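Local structure of glycerophosphodiester phosphodiesterase (Thermotoga maritima, 1O1Z) at residues 109-120 and 132-143. The protein belongs to the glycerophosphoryl diester phosphodiesterase family, whose members are enzymes built on a TIM-barrel fold. Numbering follows the deposited sequence.
Sequences EIKEREAADAVL and SSFDLDLLDEKF
Arg-113 holds CG trans to its own backbone N (chi1 163°) and then bends at chi3 (-75°), which lays its guanidinium across Leu-138, whose CD1 sits over the centre of one face, 3.6 Å from Arg-113 CZ. From there Arg-113 NH2 reaches Glu-141 OE1 at 3.0 Å in a salt bridge; the donor comes from above the carboxylate plane, and the N-H...O angle is a bent 146°. Three waters lie in the guanidinium plane: one ties NH1 to the same Glu-141 oxygen, and the other two lead from NE and NH2 to the carboxylate of Asp-135, the N-cap of helix 136-142. Strand 105-110, helix 116-123 and strand 129-133 form a beta-alpha-beta unit of the TIM barrel, the two strands running parallel, and helix 136-142 follows the second strand. Between the strands Ile-110 N donates to Ser-132 O over 2.8 Å, while two waters bound to Ile-110 O carry the link on to Phe-134 N and Ser-133 OG. Deeper between the helices, Ala-116 CB packs 3.8 Å from Phe-143 CE1, and Ile-110 CD1 lies 4.0 Å from Phe-143 CZ. Leu-120 places CD1 over one ring face in a CH-pi contact, 4.1 Å from the Phe-143 ring centroid, and Leu-139 CD2 lies against the opposite face, offset toward the rim of the ring.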
loop_
_atom_site.group_PDB
_atom_site.type_symbol
_atom_site.label_atom_id
_atom_site.label_comp_id
_atom_site.label_asym_id
_atom_site.label_seq_id
_atom_site.Cartn_x
_atom_site.Cartn_y
_atom_site.Cartn_z
ATOM N N GLU A 109 1.522 0.924 -3.937
ATOM C CA GLU A 109 0.239 1.207 -4.550
ATOM C C GLU A 109 0.493 1.969 -5.833
ATOM O O GLU A 109 1.038 3.074 -5.830
ATOM C CB GLU A 109 -0.719 1.974 -3.636
ATOM C CG GLU A 109 -2.042 2.214 -4.360
ATOM C CD GLU A 109 -3.091 3.020 -3.634
ATOM O OE1 GLU A 109 -2.976 3.249 -2.417
ATOM O OE2 GLU A 109 -4.046 3.450 -4.331
ATOM N N ILE A 110 0.042 1.392 -6.935
ATOM C CA ILE A 110 0.185 2.005 -8.242
ATOM C C ILE A 110 -0.950 2.996 -8.418
ATOM O O ILE A 110 -2.124 2.606 -8.489
ATOM C CB ILE A 110 0.090 0.956 -9.348
ATOM C CG1 ILE A 110 0.983 -0.252 -9.088
ATOM C CG2 ILE A 110 0.382 1.645 -10.684
ATOM C CD1 ILE A 110 2.384 0.028 -9.258
ATOM N N LYS A 111 -0.629 4.280 -8.550
ATOM C CA LYS A 111 -1.658 5.297 -8.707
ATOM C C LYS A 111 -2.025 5.603 -10.166
ATOM O O LYS A 111 -3.074 6.205 -10.429
ATOM C CB LYS A 111 -1.200 6.600 -8.016
ATOM C CG LYS A 111 -1.108 6.517 -6.508
ATOM C CD LYS A 111 -2.499 6.237 -5.893
ATOM C CE LYS A 111 -2.643 6.660 -4.462
ATOM N NZ LYS A 111 -4.029 6.322 -3.957
ATOM N N GLU A 112 -1.129 5.215 -11.079
ATOM C CA GLU A 112 -1.217 5.501 -12.511
ATOM C C GLU A 112 -0.810 4.286 -13.322
ATOM O O GLU A 112 0.293 3.764 -13.130
ATOM C CB GLU A 112 -0.235 6.633 -12.867
ATOM C CG GLU A 112 -0.458 7.883 -12.082
ATOM C CD GLU A 112 0.578 8.961 -12.361
ATOM O OE1 GLU A 112 1.660 8.651 -12.951
ATOM O OE2 GLU A 112 0.295 10.089 -11.954
ATOM N N ARG A 113 -1.678 3.832 -14.233
ATOM C CA ARG A 113 -1.321 2.704 -15.104
ATOM C C ARG A 113 -0.027 2.940 -15.848
ATOM O O ARG A 113 0.764 2.028 -16.035
ATOM C CB ARG A 113 -2.443 2.377 -16.099
ATOM C CG ARG A 113 -2.020 1.496 -17.301
ATOM C CD ARG A 113 -3.160 1.189 -18.285
ATOM N NE ARG A 113 -4.092 0.169 -17.744
ATOM C CZ ARG A 113 -3.962 -1.125 -17.929
ATOM N NH1 ARG A 113 -2.888 -1.564 -18.594
ATOM N NH2 ARG A 113 -4.890 -1.988 -17.458
ATOM N N GLU A 114 0.205 4.173 -16.279
ATOM C CA GLU A 114 1.413 4.470 -17.047
ATOM C C GLU A 114 2.718 4.262 -16.281
ATOM O O GLU A 114 3.772 4.179 -16.894
ATOM C CB GLU A 114 1.342 5.883 -17.641
ATOM C CG GLU A 114 1.180 7.000 -16.630
ATOM C CD GLU A 114 -0.287 7.390 -16.354
ATOM O OE1 GLU A 114 -1.239 6.569 -16.533
ATOM O OE2 GLU A 114 -0.508 8.557 -15.921
ATOM N N ALA A 115 2.643 4.179 -14.945
ATOM C CA ALA A 115 3.818 3.902 -14.117
ATOM C C ALA A 115 4.139 2.428 -14.008
ATOM O O ALA A 115 5.212 2.069 -13.551
ATOM C CB ALA A 115 3.634 4.477 -12.726
ATOM N N ALA A 116 3.211 1.559 -14.411
ATOM C CA ALA A 116 3.351 0.130 -14.127
ATOM C C ALA A 116 4.597 -0.491 -14.751
ATOM O O ALA A 116 5.320 -1.214 -14.057
ATOM C CB ALA A 116 2.117 -0.618 -14.579
ATOM N N ASP A 117 4.889 -0.209 -16.017
ATOM C CA ASP A 117 6.053 -0.852 -16.645
ATOM C C ASP A 117 7.351 -0.435 -15.945
ATOM O O ASP A 117 8.221 -1.278 -15.690
ATOM C CB ASP A 117 6.125 -0.529 -18.123
ATOM C CG ASP A 117 5.090 -1.300 -18.949
ATOM O OD1 ASP A 117 4.568 -2.343 -18.495
ATOM O OD2 ASP A 117 4.759 -0.941 -20.078
ATOM N N ALA A 118 7.497 0.857 -15.632
ATOM C CA ALA A 118 8.678 1.341 -14.930
ATOM C C ALA A 118 8.820 0.754 -13.527
ATOM O O ALA A 118 9.918 0.444 -13.081
ATOM C CB ALA A 118 8.670 2.854 -14.867
ATOM N N VAL A 119 7.709 0.599 -12.834
ATOM C CA VAL A 119 7.709 0.004 -11.509
ATOM C C VAL A 119 8.153 -1.459 -11.603
ATOM O O VAL A 119 8.962 -1.900 -10.802
ATOM C CB VAL A 119 6.323 0.096 -10.848
ATOM C CG1 VAL A 119 6.235 -0.790 -9.612
ATOM C CG2 VAL A 119 6.017 1.551 -10.505
ATOM N N LEU A 120 7.618 -2.198 -12.559
ATOM C CA LEU A 120 7.979 -3.611 -12.711
ATOM C C LEU A 120 9.460 -3.768 -13.031
ATOM O O LEU A 120 10.109 -4.664 -12.512
ATOM C CB LEU A 120 7.090 -4.295 -13.731
ATOM C CG LEU A 120 5.677 -4.519 -13.176
ATOM C CD1 LEU A 120 4.684 -4.832 -14.285
ATOM C CD2 LEU A 120 5.717 -5.662 -12.101
ATOM N N SER A 132 -0.264 -3.119 -5.269
ATOM C CA SER A 132 -1.686 -3.004 -5.112
ATOM C C SER A 132 -2.203 -1.840 -5.932
ATOM O O SER A 132 -1.453 -0.963 -6.387
ATOM C CB SER A 132 -2.079 -2.841 -3.645
ATOM O OG SER A 132 -1.450 -1.705 -3.062
ATOM N N SER A 133 -3.506 -1.869 -6.163
ATOM C CA SER A 133 -4.176 -0.837 -6.935
ATOM C C SER A 133 -5.674 -1.013 -6.802
ATOM O O SER A 133 -6.180 -2.130 -6.613
ATOM C CB SER A 133 -3.783 -0.906 -8.416
ATOM O OG SER A 133 -4.394 0.143 -9.169
ATOM N N PHE A 134 -6.415 0.097 -6.933
ATOM C CA PHE A 134 -7.855 0.008 -7.102
ATOM C C PHE A 134 -8.250 -0.385 -8.553
ATOM O O PHE A 134 -9.403 -0.714 -8.827
ATOM C CB PHE A 134 -8.503 1.369 -6.736
ATOM C CG PHE A 134 -8.476 1.694 -5.258
ATOM C CD1 PHE A 134 -9.452 1.188 -4.416
ATOM C CD2 PHE A 134 -7.474 2.466 -4.718
ATOM C CE1 PHE A 134 -9.447 1.492 -3.050
ATOM C CE2 PHE A 134 -7.446 2.745 -3.352
ATOM C CZ PHE A 134 -8.443 2.235 -2.527
ATOM N N ASP A 135 -7.257 -0.356 -9.458
ATOM C CA ASP A 135 -7.416 -0.755 -10.863
ATOM C C ASP A 135 -7.159 -2.257 -10.978
ATOM O O ASP A 135 -6.037 -2.714 -11.197
ATOM C CB ASP A 135 -6.428 0.058 -11.683
ATOM C CG ASP A 135 -6.620 -0.042 -13.165
ATOM O OD1 ASP A 135 -7.287 -0.992 -13.666
ATOM O OD2 ASP A 135 -6.086 0.843 -13.924
ATOM N N LEU A 136 -8.213 -3.027 -10.754
ATOM C CA LEU A 136 -8.059 -4.462 -10.631
ATOM C C LEU A 136 -7.641 -5.081 -11.975
ATOM O O LEU A 136 -6.849 -6.020 -12.004
ATOM C CB LEU A 136 -9.340 -5.100 -10.094
ATOM C CG LEU A 136 -9.851 -4.449 -8.803
ATOM C CD1 LEU A 136 -11.015 -5.304 -8.314
ATOM C CD2 LEU A 136 -8.794 -4.305 -7.749
ATOM N N ASP A 137 -8.156 -4.549 -13.077
ATOM C CA ASP A 137 -7.782 -5.060 -14.399
ATOM C C ASP A 137 -6.293 -4.870 -14.645
ATOM O O ASP A 137 -5.655 -5.715 -15.256
ATOM C CB ASP A 137 -8.538 -4.395 -15.526
ATOM C CG ASP A 137 -10.024 -4.676 -15.535
ATOM O OD1 ASP A 137 -10.539 -5.525 -14.762
ATOM O OD2 ASP A 137 -10.760 -4.072 -16.359
ATOM N N LEU A 138 -5.737 -3.746 -14.227
ATOM C CA LEU A 138 -4.310 -3.482 -14.417
ATOM C C LEU A 138 -3.482 -4.583 -13.769
ATOM O O LEU A 138 -2.531 -5.100 -14.365
ATOM C CB LEU A 138 -3.936 -2.123 -13.837
ATOM C CG LEU A 138 -2.437 -1.834 -13.727
ATOM C CD1 LEU A 138 -1.827 -1.778 -15.110
ATOM C CD2 LEU A 138 -2.226 -0.552 -12.942
ATOM N N LEU A 139 -3.864 -4.946 -12.550
ATOM C CA LEU A 139 -3.110 -5.974 -11.816
ATOM C C LEU A 139 -3.220 -7.300 -12.549
ATOM O O LEU A 139 -2.219 -7.987 -12.770
ATOM C CB LEU A 139 -3.618 -6.097 -10.380
ATOM C CG LEU A 139 -3.411 -4.827 -9.544
ATOM C CD1 LEU A 139 -4.140 -4.958 -8.200
ATOM C CD2 LEU A 139 -1.940 -4.526 -9.348
ATOM N N ASP A 140 -4.436 -7.671 -12.925
ATOM C CA ASP A 140 -4.641 -8.959 -13.596
ATOM C C ASP A 140 -3.947 -9.037 -14.952
ATOM O O ASP A 140 -3.548 -10.130 -15.374
ATOM C CB ASP A 140 -6.106 -9.263 -13.794
ATOM C CG ASP A 140 -6.874 -9.443 -12.507
ATOM O OD1 ASP A 140 -6.297 -9.795 -11.465
ATOM O OD2 ASP A 140 -8.120 -9.340 -12.523
ATOM N N GLU A 141 -3.844 -7.903 -15.658
ATOM C CA GLU A 141 -3.238 -7.878 -16.973
ATOM C C GLU A 141 -1.720 -7.808 -16.961
ATOM O O GLU A 141 -1.063 -8.413 -17.820
ATOM C CB GLU A 141 -3.808 -6.695 -17.766
ATOM C CG GLU A 141 -5.272 -6.854 -18.096
ATOM C CD GLU A 141 -5.955 -5.567 -18.535
ATOM O OE1 GLU A 141 -5.234 -4.580 -18.825
ATOM O OE2 GLU A 141 -7.211 -5.539 -18.601
ATOM N N LYS A 142 -1.157 -7.045 -16.036
ATOM C CA LYS A 142 0.278 -6.718 -16.092
ATOM C C LYS A 142 1.099 -7.260 -14.944
ATOM O O LYS A 142 2.339 -7.280 -15.041
ATOM C CB LYS A 142 0.484 -5.200 -16.168
ATOM C CG LYS A 142 0.033 -4.611 -17.487
ATOM C CD LYS A 142 0.445 -3.150 -17.655
ATOM C CE LYS A 142 1.886 -2.996 -18.041
ATOM N NZ LYS A 142 2.077 -3.126 -19.520
ATOM N N PHE A 143 0.457 -7.708 -13.865
ATOM C CA PHE A 143 1.191 -8.090 -12.643
ATOM C C PHE A 143 1.171 -9.588 -12.361
ATOM O O PHE A 143 1.542 -10.022 -11.280
ATOM C CB PHE A 143 0.694 -7.248 -11.469
ATOM C CG PHE A 143 1.158 -5.809 -11.526
ATOM C CD1 PHE A 143 0.542 -4.896 -12.368
ATOM C CD2 PHE A 143 2.244 -5.387 -10.777
ATOM C CE1 PHE A 143 0.997 -3.597 -12.447
ATOM C CE2 PHE A 143 2.707 -4.078 -10.863
ATOM C CZ PHE A 143 2.069 -3.175 -11.678
HETATM O O HOH W 1 -4.596 2.597 -6.866
HETATM O O HOH W 2 -3.297 1.762 -10.803
HETATM O O HOH W 3 -6.315 1.407 -16.429
HETATM O O HOH W 4 -7.550 -0.942 -16.465
HETATM O O HOH W 5 -2.713 -3.990 -19.545
HETATM O O HOH W 6 4.484 -2.966 -21.818
#